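Local coordinates for protein UDP-glucose 4-epimerase (Brucella ovis, PDB 4WOK) that probably interconverts UDP-glucose and UDP-galactose by epimerisation at C4 of the sugar, using a bound NAD as cofactor, at residues T198-I201 / P202-M205; R324-A327 / P328-L332. The protein carries 2 engineered substitutions. One frame throughout, in Å; residues are numbered along the deposited sequence.

Contact 1. Residues T198-I201 / P202-M205. With ZN (zinc ion), chain C.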
loop_
_atom_site.group_PDB
_atom_site.type_symbol
_atom_site.label_atom_id
_atom_site.label_comp_id
_atom_site.label_asym_id
_atom_site.label_seq_id
_atom_site.Cartn_x
_atom_site.Cartn_y
_atom_site.Cartn_z
ATOM N N THR A 198 -12.157 1.848 -5.430
ATOM C CA THR A 198 -12.642 0.528 -5.018
ATOM C C THR A 198 -12.406 0.231 -3.537
ATOM O O THR A 198 -12.814 -0.815 -3.043
ATOM C CB THR A 198 -11.969 -0.599 -5.837
ATOM O OG1 THR A 198 -10.562 -0.624 -5.548
ATOM C CG2 THR A 198 -12.172 -0.380 -7.325
ATOM N N HIS A 199 -11.740 1.140 -2.833
ATOM C CA HIS A 199 -11.362 0.871 -1.450
ATOM C C HIS A 199 -12.499 1.259 -0.513
ATOM O O HIS A 199 -13.255 2.185 -0.795
ATOM C CB HIS A 199 -10.065 1.597 -1.104
ATOM C CG HIS A 199 -8.891 1.103 -1.897
ATOM N ND1 HIS A 199 -8.244 1.875 -2.837
ATOM C CD2 HIS A 199 -8.271 -0.102 -1.905
ATOM C CE1 HIS A 199 -7.269 1.168 -3.389
ATOM N NE2 HIS A 199 -7.264 -0.032 -2.837
ATOM N N LEU A 200 -12.607 0.532 0.592
ATOM C CA LEU A 200 -13.797 0.561 1.439
ATOM C C LEU A 200 -14.053 1.921 2.093
ATOM O O LEU A 200 -15.150 2.468 1.985
ATOM C CB LEU A 200 -13.678 -0.533 2.506
ATOM C CG LEU A 200 -14.884 -0.870 3.385
ATOM C CD1 LEU A 200 -14.956 0.058 4.584
ATOM C CD2 LEU A 200 -16.182 -0.845 2.567
ATOM N N ILE A 201 -13.056 2.469 2.783
ATOM C CA ILE A 201 -13.282 3.719 3.496
ATOM C C ILE A 201 -13.586 4.890 2.540
ATOM O O ILE A 201 -14.518 5.666 2.788
ATOM C CB ILE A 201 -12.099 4.052 4.407
ATOM C CG1 ILE A 201 -11.985 2.983 5.498
ATOM C CG2 ILE A 201 -12.287 5.422 5.003
ATOM C CD1 ILE A 201 -10.846 3.191 6.480
ATOM N N PRO A 202 -12.839 5.000 1.424
ATOM C CA PRO A 202 -13.270 5.990 0.432
ATOM C C PRO A 202 -14.679 5.787 -0.105
ATOM O O PRO A 202 -15.394 6.776 -0.256
ATOM C CB PRO A 202 -12.247 5.811 -0.689
ATOM C CG PRO A 202 -10.993 5.460 0.062
ATOM C CD PRO A 202 -11.476 4.512 1.129
ATOM N N ARG A 203 -15.066 4.550 -0.400
ATOM C CA ARG A 203 -16.411 4.296 -0.896
ATOM C C ARG A 203 -17.455 4.678 0.155
ATOM O O ARG A 203 -18.467 5.318 -0.153
ATOM C CB ARG A 203 -16.560 2.830 -1.308
ATOM C CG ARG A 203 -15.855 2.491 -2.630
ATOM C CD ARG A 203 -16.034 1.026 -3.017
ATOM N NE ARG A 203 -17.444 0.632 -3.069
ATOM C CZ ARG A 203 -17.986 -0.315 -2.303
ATOM N NH1 ARG A 203 -17.233 -0.975 -1.427
ATOM N NH2 ARG A 203 -19.280 -0.610 -2.416
ATOM N N ALA A 204 -17.203 4.316 1.408
ATOM C CA ALA A 204 -18.165 4.636 2.465
ATOM C C ALA A 204 -18.329 6.154 2.595
ATOM O O ALA A 204 -19.437 6.658 2.790
ATOM C CB ALA A 204 -17.734 4.020 3.788
ATOM N N MET A 205 -17.226 6.884 2.461
ATOM C CA MET A 205 -17.265 8.342 2.570
ATOM C C MET A 205 -17.963 8.982 1.380
ATOM O O MET A 205 -18.763 9.916 1.536
ATOM C CB MET A 205 -15.848 8.911 2.710
ATOM C CG MET A 205 -15.249 8.633 4.060
ATOM S SD MET A 205 -13.554 9.208 4.233
ATOM C CE MET A 205 -13.336 8.883 5.984
HETATM ZN ZN ZN C . -8.513 3.792 -3.558
HETATM O O HOH W 1 -14.821 -1.536 -1.307
#
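His199 and Arg203 meet at the first turn of helix 200-209, where His199 is the N-cap residue. Its carbonyl O accepts the N-H of Arg203 at 3.0 Å, in the carbonyl plane. The next two bonds continue the alpha-helical i to i+4 pattern. Leu200 O takes Ala204 N at 2.8 Å, with the donor nearly in line with the carbonyl. Ile201 O takes Met205 N, here tilted 23° from the carbonyl plane. Pro202 has no N-H to give, and a first-turn position suits it because amides there have no helical acceptor before them. The peptide link itself holds Pro202 CD 3.4 Å from Ile201 CB.

The end of the His199 side chain leads away from the helix. With CG anti to the carbonyl carbon (chi1 -65°), ND1 reaches the zinc ion at 2.1 Å. Glu192, His194 and Glu197 complete the metal site, and the bound NAD also touches His199. One face of the imidazole carries Thr198 OG1, 4.2 Å above its centre.

Arg203 runs back past the cap and bends at chi3 (55°). A water donates to Thr198 O at 2.7 Å and so satisfies it; the same water lies unusually close to Arg203 NH1, its other partner. Leu200 crosses the arginine chain at about a right angle. On the buried side, Ile201 and Met205 lie side by side and point the same way. There the methyl CE of Met205 rests 3.7 Å from Ile201 CG2.

Contact 2. Residues R324-A327 / P328-L332; sequences RTAA and PHFGL. Engineered in segment 328-332: His329 (natural residue Tyr). With PO4 (phosphate ion), chain D.
His329 and Phe330 both hold CG anti to their carbonyl carbons (chi1 -67° and -62°), and this sets their rings beside the carbonyls of Thr325 and Ala326, near the C-terminal end of helix 319-326. Here the chain leaves the helix through a short 3-10 turn. His329 N binds Ala326 O at 2.9 Å, and Phe330 N binds Ala327 O at 3.0 Å. Ala327 O also accepts Leu332 N, at 3.2 Å. The two donors come from opposite faces of the carbonyl plane, so one oxygen accepts two backbone N-H groups. Gly331 lies between them with a positive phi of 79°.

The imidazole of His329, an engineered residue (Tyr in the natural sequence), has Thr325 O and Ala326 O at its edge. CB of His329 lies over one face of the Phe330 ring, offset toward the rim. Phe330 CD2 approaches Ala326 O obliquely at 3.5 Å, and its ring packs on Met206 of helix 200-209. CB of Leu332 faces CB of Ala327 at 4.0 Å. The polar end of Thr325 turns to Thr321 O, His235 and Ala184. A phosphate, probably from the crystallisation liquor, accepts the N-H of His329 ND1 at its O3, 2.9 Å away.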
loop_
_atom_site.group_PDB
_atom_site.type_symbol
_atom_site.label_atom_id
_atom_site.label_comp_id
_atom_site.label_asym_id
_atom_site.label_seq_id
_atom_site.Cartn_x
_atom_site.Cartn_y
_atom_site.Cartn_z
ATOM N N ARG A 324 -10.757 11.244 10.024
ATOM C CA ARG A 324 -10.650 12.694 10.009
ATOM C C ARG A 324 -9.791 13.220 8.845
ATOM O O ARG A 324 -10.114 14.238 8.227
ATOM C CB ARG A 324 -10.072 13.168 11.341
ATOM C CG ARG A 324 -10.462 14.567 11.738
ATOM C CD ARG A 324 -9.831 14.944 13.070
ATOM N NE ARG A 324 -10.275 14.071 14.154
ATOM C CZ ARG A 324 -11.307 14.337 14.949
ATOM N NH1 ARG A 324 -12.009 15.453 14.784
ATOM N NH2 ARG A 324 -11.637 13.488 15.912
ATOM N N THR A 325 -8.699 12.533 8.532
ATOM C CA THR A 325 -7.810 13.052 7.495
ATOM C C THR A 325 -8.296 12.701 6.093
ATOM O O THR A 325 -8.023 13.432 5.148
ATOM C CB THR A 325 -6.351 12.560 7.687
ATOM O OG1 THR A 325 -6.304 11.129 7.694
ATOM C CG2 THR A 325 -5.820 13.073 9.003
ATOM N N ALA A 326 -9.035 11.606 5.955
ATOM C CA ALA A 326 -9.540 11.216 4.639
ATOM C C ALA A 326 -10.806 11.982 4.248
ATOM O O ALA A 326 -10.980 12.364 3.093
ATOM C CB ALA A 326 -9.803 9.720 4.598
ATOM N N ALA A 327 -11.679 12.211 5.226
ATOM C CA ALA A 327 -13.011 12.759 4.960
ATOM C C ALA A 327 -13.053 14.014 4.062
ATOM O O ALA A 327 -13.876 14.074 3.145
ATOM C CB ALA A 327 -13.717 13.035 6.285
ATOM N N PRO A 328 -12.175 15.013 4.300
ATOM C CA PRO A 328 -12.243 16.214 3.451
ATOM C C PRO A 328 -11.976 15.970 1.973
ATOM O O PRO A 328 -12.327 16.812 1.142
ATOM C CB PRO A 328 -11.146 17.114 4.038
ATOM C CG PRO A 328 -11.028 16.673 5.453
ATOM C CD PRO A 328 -11.205 15.191 5.397
ATOM N N HIS A 329 -11.367 14.837 1.642
ATOM C CA HIS A 329 -11.079 14.544 0.254
ATOM C C HIS A 329 -12.250 13.894 -0.470
ATOM O O HIS A 329 -12.211 13.733 -1.683
ATOM C CB HIS A 329 -9.844 13.652 0.160
ATOM C CG HIS A 329 -8.590 14.334 0.604
ATOM N ND1 HIS A 329 -7.902 15.211 -0.201
ATOM C CD2 HIS A 329 -7.921 14.287 1.780
ATOM C CE1 HIS A 329 -6.843 15.666 0.458
ATOM N NE2 HIS A 329 -6.834 15.120 1.656
ATOM N N PHE A 330 -13.298 13.535 0.260
ATOM C CA PHE A 330 -14.423 12.866 -0.377
ATOM C C PHE A 330 -15.733 13.603 -0.137
ATOM O O PHE A 330 -16.772 12.988 -0.020
ATOM C CB PHE A 330 -14.530 11.422 0.112
ATOM C CG PHE A 330 -13.323 10.592 -0.223
ATOM C CD1 PHE A 330 -13.105 10.155 -1.525
ATOM C CD2 PHE A 330 -12.408 10.262 0.754
ATOM C CE1 PHE A 330 -11.980 9.403 -1.849
ATOM C CE2 PHE A 330 -11.276 9.506 0.444
ATOM C CZ PHE A 330 -11.064 9.076 -0.858
ATOM N N GLY A 331 -15.662 14.925 -0.069
ATOM C CA GLY A 331 -16.850 15.749 0.016
ATOM C C GLY A 331 -17.468 15.828 1.394
ATOM O O GLY A 331 -18.640 16.168 1.516
ATOM N N LEU A 332 -16.694 15.520 2.431
ATOM C CA LEU A 332 -17.210 15.580 3.796
ATOM C C LEU A 332 -16.493 16.658 4.599
ATOM O O LEU A 332 -15.428 17.134 4.207
ATOM C CB LEU A 332 -17.076 14.216 4.486
ATOM C CG LEU A 332 -17.883 13.092 3.824
ATOM C CD1 LEU A 332 -17.578 11.741 4.443
ATOM C CD2 LEU A 332 -19.386 13.395 3.926
HETATM P P PO4 D . -9.973 16.896 -3.456
HETATM O O1 PO4 D . -9.590 18.191 -2.775
HETATM O O2 PO4 D . -11.485 16.783 -3.552
HETATM O O3 PO4 D . -9.387 15.753 -2.654
HETATM O O4 PO4 D . -9.393 16.870 -4.851
#

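Contact 1 comes first along the chain and contact 2 lies near the C-terminus; their centres are 11 Å apart, on the same side of the chain's centre. Contact 1 starts helix 200-209, whereas contact 2 lies at the C-terminal end of helix 319-326 and the turn that follows. The two touch directly. Pro202 CB meets Phe330 CZ at 3.5 Å, and Met205 SD lies 3.8 Å from Ala326 CB. Both also pack against helix 269-280. The C-terminal turn therefore backs the helix whose cap binds zinc. Phe330 comes within about 6 Å of the metal, measured from its side chain, and about 11 Å of the NAD.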